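Side-chain contacts in profilin (Schizosaccharomyces pombe, PDB 3D9Y), which binds monomeric actin and so tunes polymerization of the cytoskeleton, binds PIP2, and is essential for cytokinesis in fission yeast: residues Gln45-Gly50 against Ile97-Tyr102; Thr60-Ala65 against Arg77-Lys82. All coordinates share one frame; numbering follows the deposited sequence.

Interaction 1 (Gln45-Gly50 against Ile97-Tyr102)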
ATOM      1  N   GLN A  45      -8.699   8.542   1.200  1.00 25.86           N
ATOM      2  CA  GLN A  45      -8.560   9.889   1.757  1.00 25.80           C
ATOM      3  C   GLN A  45      -7.826   9.826   3.099  1.00 25.32           C
ATOM      4  O   GLN A  45      -6.922  10.629   3.365  1.00 25.47           O
ATOM      5  CB  GLN A  45      -9.933  10.573   1.903  1.00 25.93           C
ATOM      6  CG  GLN A  45     -10.509  11.035   0.557  1.00 26.70           C
ATOM      7  CD  GLN A  45     -12.007  11.300   0.577  1.00 26.88           C
ATOM      8  OE1 GLN A  45     -12.592  11.602   1.621  1.00 29.15           O
ATOM      9  NE2 GLN A  45     -12.641  11.194  -0.598  1.00 29.23           N
ATOM     10  N   GLY A  46      -8.193   8.851   3.925  1.00 24.81           N
ATOM     11  CA  GLY A  46      -7.526   8.635   5.204  1.00 24.42           C
ATOM     12  C   GLY A  46      -6.052   8.287   5.068  1.00 24.01           C
ATOM     13  O   GLY A  46      -5.203   8.828   5.784  1.00 23.77           O
ATOM     14  N   LEU A  47      -5.745   7.373   4.151  1.00 23.57           N
ATOM     15  CA  LEU A  47      -4.373   6.931   3.950  1.00 22.82           C
ATOM     16  C   LEU A  47      -3.534   8.074   3.383  1.00 22.13           C
ATOM     17  O   LEU A  47      -2.403   8.297   3.822  1.00 21.60           O
ATOM     18  CB  LEU A  47      -4.340   5.707   3.020  1.00 23.13           C
ATOM     19  CG  LEU A  47      -2.988   5.066   2.732  1.00 23.76           C
ATOM     20  CD1 LEU A  47      -2.364   4.492   3.994  1.00 24.91           C
ATOM     21  CD2 LEU A  47      -3.117   3.985   1.667  1.00 22.87           C
ATOM     22  N   ALA A  48      -4.100   8.806   2.425  1.00 21.12           N
ATOM     23  CA  ALA A  48      -3.413   9.952   1.830  1.00 20.92           C
ATOM     24  C   ALA A  48      -3.082  11.007   2.889  1.00 20.44           C
ATOM     25  O   ALA A  48      -1.968  11.529   2.925  1.00 19.81           O
ATOM     26  CB  ALA A  48      -4.245  10.550   0.699  1.00 20.91           C
ATOM     27  N   ALA A  49      -4.048  11.314   3.751  1.00 20.02           N
ATOM     28  CA  ALA A  49      -3.823  12.240   4.867  1.00 20.01           C
ATOM     29  C   ALA A  49      -2.745  11.732   5.832  1.00 19.77           C
ATOM     30  O   ALA A  49      -1.975  12.522   6.381  1.00 19.81           O
ATOM     31  CB  ALA A  49      -5.122  12.493   5.614  1.00 20.17           C
ATOM     32  N   GLY A  50      -2.683  10.415   6.027  1.00 19.64           N
ATOM     33  CA  GLY A  50      -1.643   9.793   6.850  1.00 19.29           C
ATOM     34  C   GLY A  50      -0.218  10.127   6.443  1.00 18.73           C
ATOM     35  O   GLY A  50       0.635  10.363   7.288  1.00 17.85           O
ATOM     36  N   ILE A  97       0.064   6.070  -4.454  1.00 14.15           N
ATOM     37  CA  ILE A  97       0.395   5.207  -3.329  1.00 14.19           C
ATOM     38  C   ILE A  97       0.182   3.749  -3.742  1.00 14.21           C
ATOM     39  O   ILE A  97      -0.904   3.381  -4.179  1.00 14.09           O
ATOM     40  CB  ILE A  97      -0.499   5.482  -2.105  1.00 14.35           C
ATOM     41  CG1 ILE A  97      -0.410   6.949  -1.672  1.00 13.75           C
ATOM     42  CG2 ILE A  97      -0.128   4.547  -0.958  1.00 14.16           C
ATOM     43  CD1 ILE A  97      -1.613   7.423  -0.874  1.00 14.02           C
ATOM     44  N   LEU A  98       1.223   2.932  -3.592  1.00 14.01           N
ATOM     45  CA  LEU A  98       1.118   1.492  -3.804  1.00 13.99           C
ATOM     46  C   LEU A  98       0.683   0.852  -2.482  1.00 14.14           C
ATOM     47  O   LEU A  98       1.208   1.201  -1.433  1.00 13.63           O
ATOM     48  CB  LEU A  98       2.470   0.929  -4.220  1.00 14.60           C
ATOM     49  CG  LEU A  98       3.155   1.564  -5.432  1.00 15.39           C
ATOM     50  CD1 LEU A  98       4.429   0.816  -5.760  1.00 16.92           C
ATOM     51  CD2 LEU A  98       2.240   1.595  -6.625  1.00 17.58           C
ATOM     52  N   VAL A  99      -0.300  -0.036  -2.551  1.00 13.89           N
ATOM     53  CA  VAL A  99      -0.793  -0.774  -1.396  1.00 13.76           C
ATOM     54  C   VAL A  99      -0.631  -2.281  -1.653  1.00 14.17           C
ATOM     55  O   VAL A  99      -1.271  -2.824  -2.559  1.00 12.90           O
ATOM     56  CB  VAL A  99      -2.266  -0.447  -1.160  1.00 14.13           C
ATOM     57  CG1 VAL A  99      -2.803  -1.178   0.046  1.00 14.31           C
ATOM     58  CG2 VAL A  99      -2.459   1.064  -0.993  1.00 14.58           C
ATOM     59  N   SER A 100       0.186  -2.944  -0.833  1.00 13.70           N
ATOM     60  CA  SER A 100       0.464  -4.393  -0.952  1.00 14.20           C
ATOM     61  C   SER A 100       0.115  -5.167   0.326  1.00 14.67           C
ATOM     62  O   SER A 100       0.622  -4.847   1.382  1.00 14.33           O
ATOM     63  CB  SER A 100       1.957  -4.602  -1.251  1.00 14.01           C
ATOM     64  OG  SER A 100       2.289  -4.181  -2.572  1.00 14.50           O
ATOM     65  N   HIS A 101      -0.743  -6.180   0.214  1.00 14.62           N
ATOM     66  CA  HIS A 101      -1.028  -7.119   1.307  1.00 14.69           C
ATOM     67  C   HIS A 101      -0.168  -8.373   1.124  1.00 14.75           C
ATOM     68  O   HIS A 101      -0.019  -8.852  -0.006  1.00 14.97           O
ATOM     69  CB  HIS A 101      -2.524  -7.496   1.287  1.00 14.93           C
ATOM     70  CG  HIS A 101      -2.949  -8.389   2.411  1.00 14.87           C
ATOM     71  ND1 HIS A 101      -3.629  -7.924   3.520  1.00 15.64           N
ATOM     72  CD2 HIS A 101      -2.821  -9.727   2.585  1.00 14.68           C
ATOM     73  CE1 HIS A 101      -3.888  -8.934   4.329  1.00 14.37           C
ATOM     74  NE2 HIS A 101      -3.405 -10.038   3.788  1.00 17.83           N
ATOM     75  N   TYR A 102       0.379  -8.906   2.215  1.00 14.05           N
ATOM     76  CA  TYR A 102       1.136 -10.158   2.187  1.00 14.88           C
ATOM     77  C   TYR A 102       0.622 -11.185   3.215  1.00 15.15           C
ATOM     78  O   TYR A 102       0.172 -10.811   4.299  1.00 15.77           O
ATOM     79  CB  TYR A 102       2.638  -9.889   2.368  1.00 15.40           C
ATOM     80  CG  TYR A 102       3.022  -9.293   3.711  1.00 14.80           C
ATOM     81  CD1 TYR A 102       3.413 -10.109   4.758  1.00 15.63           C
ATOM     82  CD2 TYR A 102       3.015  -7.913   3.923  1.00 16.39           C
ATOM     83  CE1 TYR A 102       3.767  -9.592   5.993  1.00 16.36           C
ATOM     84  CE2 TYR A 102       3.380  -7.384   5.159  1.00 15.88           C
ATOM     85  CZ  TYR A 102       3.758  -8.235   6.187  1.00 16.43           C
ATOM     86  OH  TYR A 102       4.109  -7.753   7.428  1.00 17.32           O
TER
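L47 and A48, on consecutive positions of helix 41-52, meet I97 and V99, alternate residues of strand 96-102, across a steep crossing. The short axes of 45-50 and 97-102 come no nearer than 10.9 Å and their N-to-C directions differ by 114°, while the closest CA pair, A48 and I97, stands 8.0 Å apart. At that spacing the backbones do not touch, no hydrogen bond joins them, and the interface is apolar, made by methyl groups and, at A48, by the CA of the helix.

L47 carries the larger share of the helix side. With CG anti to the backbone N (chi1 -178°), its side chain extends from the helix and brings CD2 over the strand, where this one methyl meets two others: L47 CD2 lies 4.0 Å from I97 CG2 and also 4.0 Å from V99 CG2. The two encounters differ in direction. L47 and V99 reach toward each other tip to tip, whereas L47 and I97 slide past one another in opposite senses. I97 splits its branches between the two helix residues. The CG1 branch, anti to the carbonyl carbon (chi1 -57°), carries CD1 to A48, where I97 CD1 is 4.1 Å from A48 CA and 4.4 Å from A48 CB. The small alanine thus lets an isoleucine methyl come up to the helix backbone itself.

All four residues are buried, in helix-on-sheet packing close to the centre of the chain. L47 also touches C90 on strand 86-92, V99 touches I88 of that strand and F37 in a loop, and I97 leans on V23 of strand 19-24. L98 points to the other side of the sheet, against L118 and L122 of helix 108-125, placing strand 96-102 between two helical layers.

Interaction 2 (Thr60-Ala65 against Arg77-Lys82)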
ATOM      1  N   THR A  60      -4.366   5.834  14.984  1.00 17.80           N
ATOM      2  CA  THR A  60      -5.549   5.431  14.210  1.00 17.93           C
ATOM      3  C   THR A  60      -5.464   3.992  13.728  1.00 17.66           C
ATOM      4  O   THR A  60      -6.478   3.320  13.568  1.00 17.58           O
ATOM      5  CB  THR A  60      -5.728   6.319  12.968  1.00 17.95           C
ATOM      6  OG1 THR A  60      -4.583   6.192  12.114  1.00 18.42           O
ATOM      7  CG2 THR A  60      -5.901   7.771  13.370  1.00 18.68           C
ATOM      8  N   GLY A  61      -4.245   3.522  13.496  1.00 17.59           N
ATOM      9  CA  GLY A  61      -4.041   2.296  12.737  1.00 17.75           C
ATOM     10  C   GLY A  61      -4.248   2.574  11.264  1.00 17.71           C
ATOM     11  O   GLY A  61      -4.484   3.715  10.863  1.00 17.60           O
ATOM     12  N   ILE A  62      -4.173   1.521  10.460  1.00 17.94           N
ATOM     13  CA  ILE A  62      -4.323   1.630   9.018  1.00 18.37           C
ATOM     14  C   ILE A  62      -5.590   0.874   8.625  1.00 18.31           C
ATOM     15  O   ILE A  62      -5.659  -0.341   8.794  1.00 17.99           O
ATOM     16  CB  ILE A  62      -3.107   1.010   8.288  1.00 18.68           C
ATOM     17  CG1 ILE A  62      -1.792   1.627   8.790  1.00 18.68           C
ATOM     18  CG2 ILE A  62      -3.251   1.192   6.781  1.00 18.51           C
ATOM     19  CD1 ILE A  62      -0.616   0.694   8.708  1.00 19.31           C
ATOM     20  N   ILE A  63      -6.596   1.589   8.122  1.00 18.59           N
ATOM     21  CA  ILE A  63      -7.878   0.975   7.770  1.00 18.95           C
ATOM     22  C   ILE A  63      -8.014   0.879   6.256  1.00 18.70           C
ATOM     23  O   ILE A  63      -8.132   1.899   5.578  1.00 18.77           O
ATOM     24  CB  ILE A  63      -9.082   1.758   8.346  1.00 19.01           C
ATOM     25  CG1 ILE A  63      -8.895   1.988   9.857  1.00 19.35           C
ATOM     26  CG2 ILE A  63     -10.375   1.002   8.069  1.00 18.76           C
ATOM     27  CD1 ILE A  63     -10.132   2.485  10.593  1.00 19.74           C
ATOM     28  N   LEU A  64      -7.984  -0.346   5.732  1.00 19.07           N
ATOM     29  CA  LEU A  64      -8.131  -0.588   4.287  1.00 19.40           C
ATOM     30  C   LEU A  64      -8.922  -1.876   4.036  1.00 19.22           C
ATOM     31  O   LEU A  64      -8.731  -2.879   4.732  1.00 18.82           O
ATOM     32  CB  LEU A  64      -6.763  -0.680   3.609  1.00 19.70           C
ATOM     33  CG  LEU A  64      -5.816   0.518   3.759  1.00 20.40           C
ATOM     34  CD1 LEU A  64      -4.387   0.106   3.530  1.00 20.35           C
ATOM     35  CD2 LEU A  64      -6.200   1.639   2.818  1.00 21.77           C
ATOM     36  N   ALA A  65      -9.806  -1.834   3.041  1.00 19.35           N
ATOM     37  CA  ALA A  65     -10.688  -2.956   2.724  1.00 19.51           C
ATOM     38  C   ALA A  65     -11.411  -3.460   3.972  1.00 19.51           C
ATOM     39  O   ALA A  65     -11.488  -4.662   4.221  1.00 19.76           O
ATOM     40  CB  ALA A  65      -9.901  -4.082   2.056  1.00 19.71           C
ATOM     41  N   ARG A  77       7.082   8.545   3.395  1.00 13.78           N
ATOM     42  CA  ARG A  77       6.975   7.747   2.176  1.00 13.52           C
ATOM     43  C   ARG A  77       6.422   6.332   2.399  1.00 12.39           C
ATOM     44  O   ARG A  77       5.940   5.699   1.464  1.00 11.52           O
ATOM     45  CB  ARG A  77       8.358   7.644   1.521  1.00 14.25           C
ATOM     46  CG  ARG A  77       8.528   6.401   0.680  1.00 14.85           C
ATOM     47  CD  ARG A  77       9.824   6.331  -0.040  1.00 16.37           C
ATOM     48  NE  ARG A  77       9.607   5.740  -1.353  1.00 18.19           N
ATOM     49  CZ  ARG A  77       9.377   6.443  -2.461  1.00 19.76           C
ATOM     50  NH1 ARG A  77       9.294   7.773  -2.436  1.00 20.91           N
ATOM     51  NH2 ARG A  77       9.205   5.808  -3.607  1.00 20.18           N
ATOM     52  N   SER A  78       6.480   5.847   3.632  1.00 11.51           N
ATOM     53  CA  SER A  78       6.214   4.437   3.926  1.00 11.28           C
ATOM     54  C   SER A  78       5.330   4.300   5.169  1.00 11.18           C
ATOM     55  O   SER A  78       5.640   4.885   6.211  1.00 10.80           O
ATOM     56  CB  SER A  78       7.546   3.711   4.155  1.00 11.38           C
ATOM     57  OG  SER A  78       8.412   3.831   3.040  1.00 10.77           O
ATOM     58  N   ILE A  79       4.218   3.571   5.028  1.00 10.83           N
ATOM     59  CA  ILE A  79       3.301   3.231   6.136  1.00 10.92           C
ATOM     60  C   ILE A  79       3.056   1.726   6.074  1.00 10.98           C
ATOM     61  O   ILE A  79       2.530   1.230   5.084  1.00 11.19           O
ATOM     62  CB  ILE A  79       1.968   3.975   6.015  1.00 11.63           C
ATOM     63  CG1 ILE A  79       2.188   5.476   6.232  1.00 10.72           C
ATOM     64  CG2 ILE A  79       0.935   3.426   7.040  1.00 12.32           C
ATOM     65  CD1 ILE A  79       1.002   6.340   5.914  1.00 10.84           C
ATOM     66  N   TYR A  80       3.506   1.007   7.097  1.00 10.97           N
ATOM     67  CA  TYR A  80       3.428  -0.454   7.128  1.00 11.22           C
ATOM     68  C   TYR A  80       2.569  -0.861   8.320  1.00 11.46           C
ATOM     69  O   TYR A  80       2.641  -0.243   9.380  1.00 11.49           O
ATOM     70  CB  TYR A  80       4.778  -1.123   7.339  1.00 10.87           C
ATOM     71  CG  TYR A  80       5.901  -0.842   6.357  1.00  9.87           C
ATOM     72  CD1 TYR A  80       5.693  -0.174   5.148  1.00 10.02           C
ATOM     73  CD2 TYR A  80       7.186  -1.259   6.655  1.00 11.11           C
ATOM     74  CE1 TYR A  80       6.754   0.069   4.257  1.00 10.28           C
ATOM     75  CE2 TYR A  80       8.251  -1.020   5.785  1.00 10.64           C
ATOM     76  CZ  TYR A  80       8.029  -0.357   4.583  1.00 10.14           C
ATOM     77  OH  TYR A  80       9.080  -0.128   3.724  1.00 10.55           O
ATOM     78  N   GLY A  81       1.808  -1.932   8.158  1.00 11.81           N
ATOM     79  CA  GLY A  81       0.990  -2.460   9.250  1.00 12.37           C
ATOM     80  C   GLY A  81       1.013  -3.972   9.315  1.00 12.87           C
ATOM     81  O   GLY A  81       1.450  -4.653   8.368  1.00 12.69           O
ATOM     82  N   LYS A  82       0.536  -4.500  10.438  1.00 13.22           N
ATOM     83  CA  LYS A  82       0.434  -5.933  10.620  1.00 14.04           C
ATOM     84  C   LYS A  82      -0.903  -6.288  11.267  1.00 13.87           C
ATOM     85  O   LYS A  82      -1.484  -5.488  12.003  1.00 13.06           O
ATOM     86  CB  LYS A  82       1.602  -6.470  11.460  1.00 14.64           C
ATOM     87  CG  LYS A  82       1.613  -6.065  12.902  1.00 16.39           C
ATOM     88  CD  LYS A  82       2.751  -6.760  13.680  1.00 16.48           C
ATOM     89  CE  LYS A  82       2.520  -6.715  15.173  1.00 18.24           C
ATOM     90  NZ  LYS A  82       3.765  -6.951  15.966  1.00 18.49           N
TER
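I62 reaches I79, Y80 and G81 with the outer part of its side chain, and following it from CB outward accounts for the whole contact. Strands 62-64 and 78-82 are nearly perpendicular as short segments (81°), and their closest CA pair, I62 and G81, is 6.7 Å apart, so a single side chain can bridge them.

CB of I62 points toward the facing segment without touching it; the branches beyond decide what is met. CG1 lies anti to the carbonyl carbon (chi1 -54°), an orientation that carries it to the methyl of the other isoleucine: I62 CG1 is 3.7 Å from I79 CG2. The next atom, CD1, goes further and has three neighbours. I62 CD1 is 3.6 Å from I79 CG2, 3.5 Å from the carbonyl oxygen Y80 O, and 3.6 Å from G81 CA. The terminal methyl is therefore set against backbone as well as side chain, while the two isoleucines cross obliquely. G81, having no side chain, presents its CA to I62, and the short approach of CD1 to that CA sets the methyl directly against the glycine backbone.

Before the strand begins, G61, with positive phi (76°), ends the preceding helix. The T60 hydroxyl donates to G61 O over 2.8 Å between T60 OG1 and G61 O, in the carbonyl plane on a lone pair, a bond that links the last helical residue to the first one beyond it.

Strand 67-74 lies between these two strands in the sheet: I62 pairs with Y69 by backbone hydrogen bonding and touches T71, while Y80 pairs with I72 and R73. I79 packs on F51 of helix 41-52. Y80 points to the other face, where its hydroxyl bonds to E116 of helix 108-125.

The two contacts lie with their centres 6 Å apart and touch directly. L64 CD2 meets L47 CD2 at 4.0 Å, and I79 CD1 comes as close to G50 C. Along the chain interaction 2 is nested within the loop closed by interaction 1: helix 41-52 leads through helix 56-60 to strands 62-64 and 78-83, before strand 96-102 returns to the helix. Both belong to the antiparallel sheet of the profilin fold and to the face bearing helix 41-52, with helix 108-125 on the other. Interaction 1 seats that helix on a central strand, interaction 2 packs edge strand 62-64 across 67-74 onto strand 78-83, on the same face of the sheet, making one continuous apolar layer.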